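PDB 3OTN: SusD superfamily protein, which probably binds carbohydrate or a related nutrient at the outer membrane, as a member of the SusD family. Local coordinates for residues Val118-Ala123 and Lys191-Asp196. Residues are numbered along the deposited sequence; the frame is centred on the assembly and turned at random.
Sequences VKFMRA and KALLAD. With ACT (acetate ion), chain F; EDO (1,2-ethanediol), chain R.
The ring of Phe120 meets the CD2 methyl of Leu193 obliquely, neither squarely over its face nor at its rim: Phe120 CE1 lies 3.6 Å from Leu193 CD2, and the same ring carbon is 3.9 Å from Leu193 CB. Tyr251 packs edge-to-face with this ring. The other flat group, the guanidinium of Arg122, takes 1,2-ethanediol at its edge and in plane; Arg122 NH1 donates to EDO O2 over 2.9 Å in an almost straight bond, 171° at the hydrogen. Asp167 pairs with Arg122 NE and Asn94 accepts from NH1, so protein and solvent additive share the donors of this group.

Between residues 118-123 and 191-196 the packing is apolar and small, burying 132 Å² summed over both sides. Leu193 points at helix 108-133 with CG anti to its own backbone N (chi1 -180°), which carries CD2 across to Phe120 and to within 4.4 Å of Ala123 CB. Leu193 and the Phe120 ring together bridge the separation of 8.4 Å between Phe120 CA and Leu193 CA. Leu168 of helix 156-172 touches both Ala123 and Leu193, filling in beside them.

Away from this buried patch, Lys119 runs out extended beyond CG. Its NZ makes a weak hydrogen bond to acetate O at 2.9 Å and a salt bridge to Glu170. An alanine at Lys119 would remove that ammonium group and is likely to leave the Glu170 carboxylate without its charged mate, cutting one tie between helices 108-133 and 156-172. Both ligands probably come from the crystallisation liquor. Helices 108-133, 156-172 and 187-202 thus meet around a buried apolar core, consistent with the TPR-like helical packing of SusD-family proteins.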
ATOM      1  N   VAL A 118     -17.848  -6.161  -4.335  1.00 15.40           N
ATOM      2  CA  VAL A 118     -17.155  -7.399  -4.678  1.00 17.34           C
ATOM      3  C   VAL A 118     -16.346  -7.194  -5.937  1.00 17.14           C
ATOM      4  O   VAL A 118     -15.208  -7.656  -6.007  1.00 19.21           O
ATOM      5  CB  VAL A 118     -18.143  -8.605  -4.771  1.00 18.35           C
ATOM      6  CG1 VAL A 118     -17.391  -9.948  -5.185  1.00 16.40           C
ATOM      7  CG2 VAL A 118     -18.882  -8.759  -3.416  1.00 15.17           C
ATOM      8  N   LYS A 119     -16.891  -6.489  -6.929  1.00 17.15           N
ATOM      9  CA  LYS A 119     -16.108  -6.246  -8.141  1.00 18.11           C
ATOM     10  C   LYS A 119     -14.922  -5.340  -7.835  1.00 16.21           C
ATOM     11  O   LYS A 119     -13.833  -5.561  -8.372  1.00 19.41           O
ATOM     12  CB  LYS A 119     -16.948  -5.663  -9.264  1.00 18.68           C
ATOM     13  CG  LYS A 119     -17.891  -6.660  -9.898  1.00 23.09           C
ATOM     14  CD  LYS A 119     -18.842  -5.922 -10.830  1.00 26.90           C
ATOM     15  CE  LYS A 119     -19.928  -6.844 -11.390  1.00 30.96           C
ATOM     16  NZ  LYS A 119     -20.747  -6.104 -12.402  1.00 25.27           N
ATOM     17  N   PHE A 120     -15.130  -4.318  -6.993  1.00 16.52           N
ATOM     18  CA  PHE A 120     -14.017  -3.492  -6.518  1.00 14.91           C
ATOM     19  C   PHE A 120     -12.929  -4.386  -5.926  1.00 17.33           C
ATOM     20  O   PHE A 120     -11.753  -4.220  -6.260  1.00 18.95           O
ATOM     21  CB  PHE A 120     -14.464  -2.441  -5.487  1.00 15.38           C
ATOM     22  CG  PHE A 120     -13.326  -1.834  -4.691  1.00 17.46           C
ATOM     23  CD1 PHE A 120     -12.669  -0.675  -5.137  1.00 14.61           C
ATOM     24  CD2 PHE A 120     -12.920  -2.408  -3.503  1.00 19.09           C
ATOM     25  CE1 PHE A 120     -11.621  -0.113  -4.403  1.00 20.29           C
ATOM     26  CE2 PHE A 120     -11.849  -1.874  -2.777  1.00 13.85           C
ATOM     27  CZ  PHE A 120     -11.216  -0.702  -3.221  1.00 18.94           C
HETATM   28  N   MSE A 121     -13.326  -5.351  -5.081  1.00 16.79           N
HETATM   29  CA  MSE A 121     -12.349  -6.152  -4.357  1.00 17.29           C
HETATM   30  C   MSE A 121     -11.546  -7.066  -5.287  1.00 17.71           C
HETATM   31  O   MSE A 121     -10.346  -7.285  -5.082  1.00 19.15           O
HETATM   32  CB  MSE A 121     -13.021  -6.999  -3.247  1.00 14.68           C
HETATM   33  CG  MSE A 121     -12.166  -7.100  -1.997  1.00 15.02           C
HETATM   34 SE   MSE A 121     -12.036  -5.457  -1.034  0.75 14.91          SE
HETATM   35  CE  MSE A 121     -13.805  -5.595  -0.307  1.00 15.70           C
ATOM     36  N   ARG A 122     -12.231  -7.638  -6.268  1.00 18.54           N
ATOM     37  CA  ARG A 122     -11.586  -8.513  -7.205  1.00 16.13           C
ATOM     38  C   ARG A 122     -10.537  -7.719  -7.974  1.00 15.64           C
ATOM     39  O   ARG A 122      -9.418  -8.180  -8.142  1.00 16.73           O
ATOM     40  CB  ARG A 122     -12.611  -9.180  -8.127  1.00 18.03           C
ATOM     41  CG  ARG A 122     -11.931 -10.078  -9.120  1.00 17.72           C
ATOM     42  CD  ARG A 122     -12.856 -10.986  -9.822  1.00 22.22           C
ATOM     43  NE  ARG A 122     -13.752 -10.291 -10.723  1.00 18.28           N
ATOM     44  CZ  ARG A 122     -14.779 -10.866 -11.327  1.00 21.47           C
ATOM     45  NH1 ARG A 122     -15.041 -12.164 -11.144  1.00 24.83           N
ATOM     46  NH2 ARG A 122     -15.562 -10.135 -12.116  1.00 19.39           N
ATOM     47  N   ALA A 123     -10.911  -6.528  -8.444  1.00 16.29           N
ATOM     48  CA  ALA A 123      -9.988  -5.634  -9.098  1.00 16.23           C
ATOM     49  C   ALA A 123      -8.794  -5.308  -8.214  1.00 16.07           C
ATOM     50  O   ALA A 123      -7.673  -5.261  -8.711  1.00 17.20           O
ATOM     51  CB  ALA A 123     -10.676  -4.334  -9.566  1.00 16.83           C
ATOM     52  N   LYS A 191     -12.938   5.112  -7.159  1.00 18.99           N
ATOM     53  CA  LYS A 191     -12.273   6.162  -7.963  1.00 19.63           C
ATOM     54  C   LYS A 191     -10.789   6.244  -7.650  1.00 19.69           C
ATOM     55  O   LYS A 191     -10.006   6.444  -8.553  1.00 19.70           O
ATOM     56  CB  LYS A 191     -12.874   7.567  -7.766  1.00 19.74           C
ATOM     57  CG  LYS A 191     -14.332   7.713  -8.006  1.00 26.15           C
ATOM     58  CD  LYS A 191     -14.717   7.505  -9.398  1.00 29.73           C
ATOM     59  CE  LYS A 191     -16.227   7.901  -9.628  1.00 28.04           C
ATOM     60  NZ  LYS A 191     -16.447   7.827 -11.067  1.00 20.75           N
ATOM     61  N   ALA A 192     -10.405   6.071  -6.387  1.00 17.37           N
ATOM     62  CA  ALA A 192      -8.977   6.086  -5.991  1.00 18.69           C
ATOM     63  C   ALA A 192      -8.219   4.918  -6.631  1.00 19.40           C
ATOM     64  O   ALA A 192      -7.135   5.094  -7.190  1.00 22.09           O
ATOM     65  CB  ALA A 192      -8.834   6.051  -4.468  1.00 17.95           C
ATOM     66  N   LEU A 193      -8.796   3.724  -6.556  1.00 17.25           N
ATOM     67  CA  LEU A 193      -8.202   2.560  -7.167  1.00 17.48           C
ATOM     68  C   LEU A 193      -8.129   2.689  -8.671  1.00 17.17           C
ATOM     69  O   LEU A 193      -7.080   2.392  -9.253  1.00 20.20           O
ATOM     70  CB  LEU A 193      -8.964   1.280  -6.817  1.00 17.32           C
ATOM     71  CG  LEU A 193      -8.409  -0.021  -7.419  1.00 20.63           C
ATOM     72  CD1 LEU A 193      -6.898  -0.183  -7.132  1.00 17.08           C
ATOM     73  CD2 LEU A 193      -9.210  -1.211  -6.902  1.00 16.50           C
ATOM     74  N   LEU A 194      -9.226   3.133  -9.300  1.00 17.41           N
ATOM     75  CA  LEU A 194      -9.259   3.252 -10.755  1.00 18.69           C
ATOM     76  C   LEU A 194      -8.294   4.366 -11.232  1.00 20.00           C
ATOM     77  O   LEU A 194      -7.645   4.212 -12.274  1.00 19.77           O
ATOM     78  CB  LEU A 194     -10.690   3.423 -11.292  1.00 18.96           C
ATOM     79  CG  LEU A 194     -10.878   3.454 -12.812  1.00 19.15           C
ATOM     80  CD1 LEU A 194     -10.187   2.280 -13.503  1.00 16.05           C
ATOM     81  CD2 LEU A 194     -12.358   3.490 -13.184  1.00 22.34           C
ATOM     82  N   ALA A 195      -8.132   5.441 -10.454  1.00 19.67           N
ATOM     83  CA  ALA A 195      -7.088   6.434 -10.774  1.00 22.68           C
ATOM     84  C   ALA A 195      -5.688   5.772 -10.840  1.00 18.95           C
ATOM     85  O   ALA A 195      -4.906   5.991 -11.760  1.00 18.61           O
ATOM     86  CB  ALA A 195      -7.087   7.590  -9.759  1.00 20.47           C
ATOM     87  N   ASP A 196      -5.414   4.951  -9.856  1.00 18.61           N
ATOM     88  CA  ASP A 196      -4.139   4.291  -9.714  1.00 20.85           C
ATOM     89  C   ASP A 196      -3.951   3.248 -10.840  1.00 20.56           C
ATOM     90  O   ASP A 196      -2.844   3.134 -11.424  1.00 21.97           O
ATOM     91  CB  ASP A 196      -4.073   3.649  -8.321  1.00 19.28           C
ATOM     92  CG  ASP A 196      -2.655   3.319  -7.859  1.00 24.90           C
ATOM     93  OD1 ASP A 196      -1.685   3.524  -8.603  1.00 23.70           O
ATOM     94  OD2 ASP A 196      -2.522   2.796  -6.725  1.00 21.87           O
TER
HETATM   95  C   ACT F 604     -22.706  -4.202 -10.683  1.00 51.54           C
HETATM   96  O   ACT F 604     -21.869  -3.622 -11.429  1.00 52.50           O
HETATM   97  OXT ACT F 604     -22.937  -3.588  -9.619  1.00 49.62           O
HETATM   98  CH3 ACT F 604     -23.369  -5.521 -11.026  1.00 46.46           C
HETATM   99  C1  EDO R 631     -18.119 -14.778 -11.072  1.00 38.42           C
HETATM  100  O1  EDO R 631     -18.555 -16.130 -11.052  1.00 47.95           O
HETATM  101  C2  EDO R 631     -18.212 -14.237 -12.490  1.00 51.20           C
HETATM  102  O2  EDO R 631     -17.236 -13.209 -12.691  1.00 49.22           O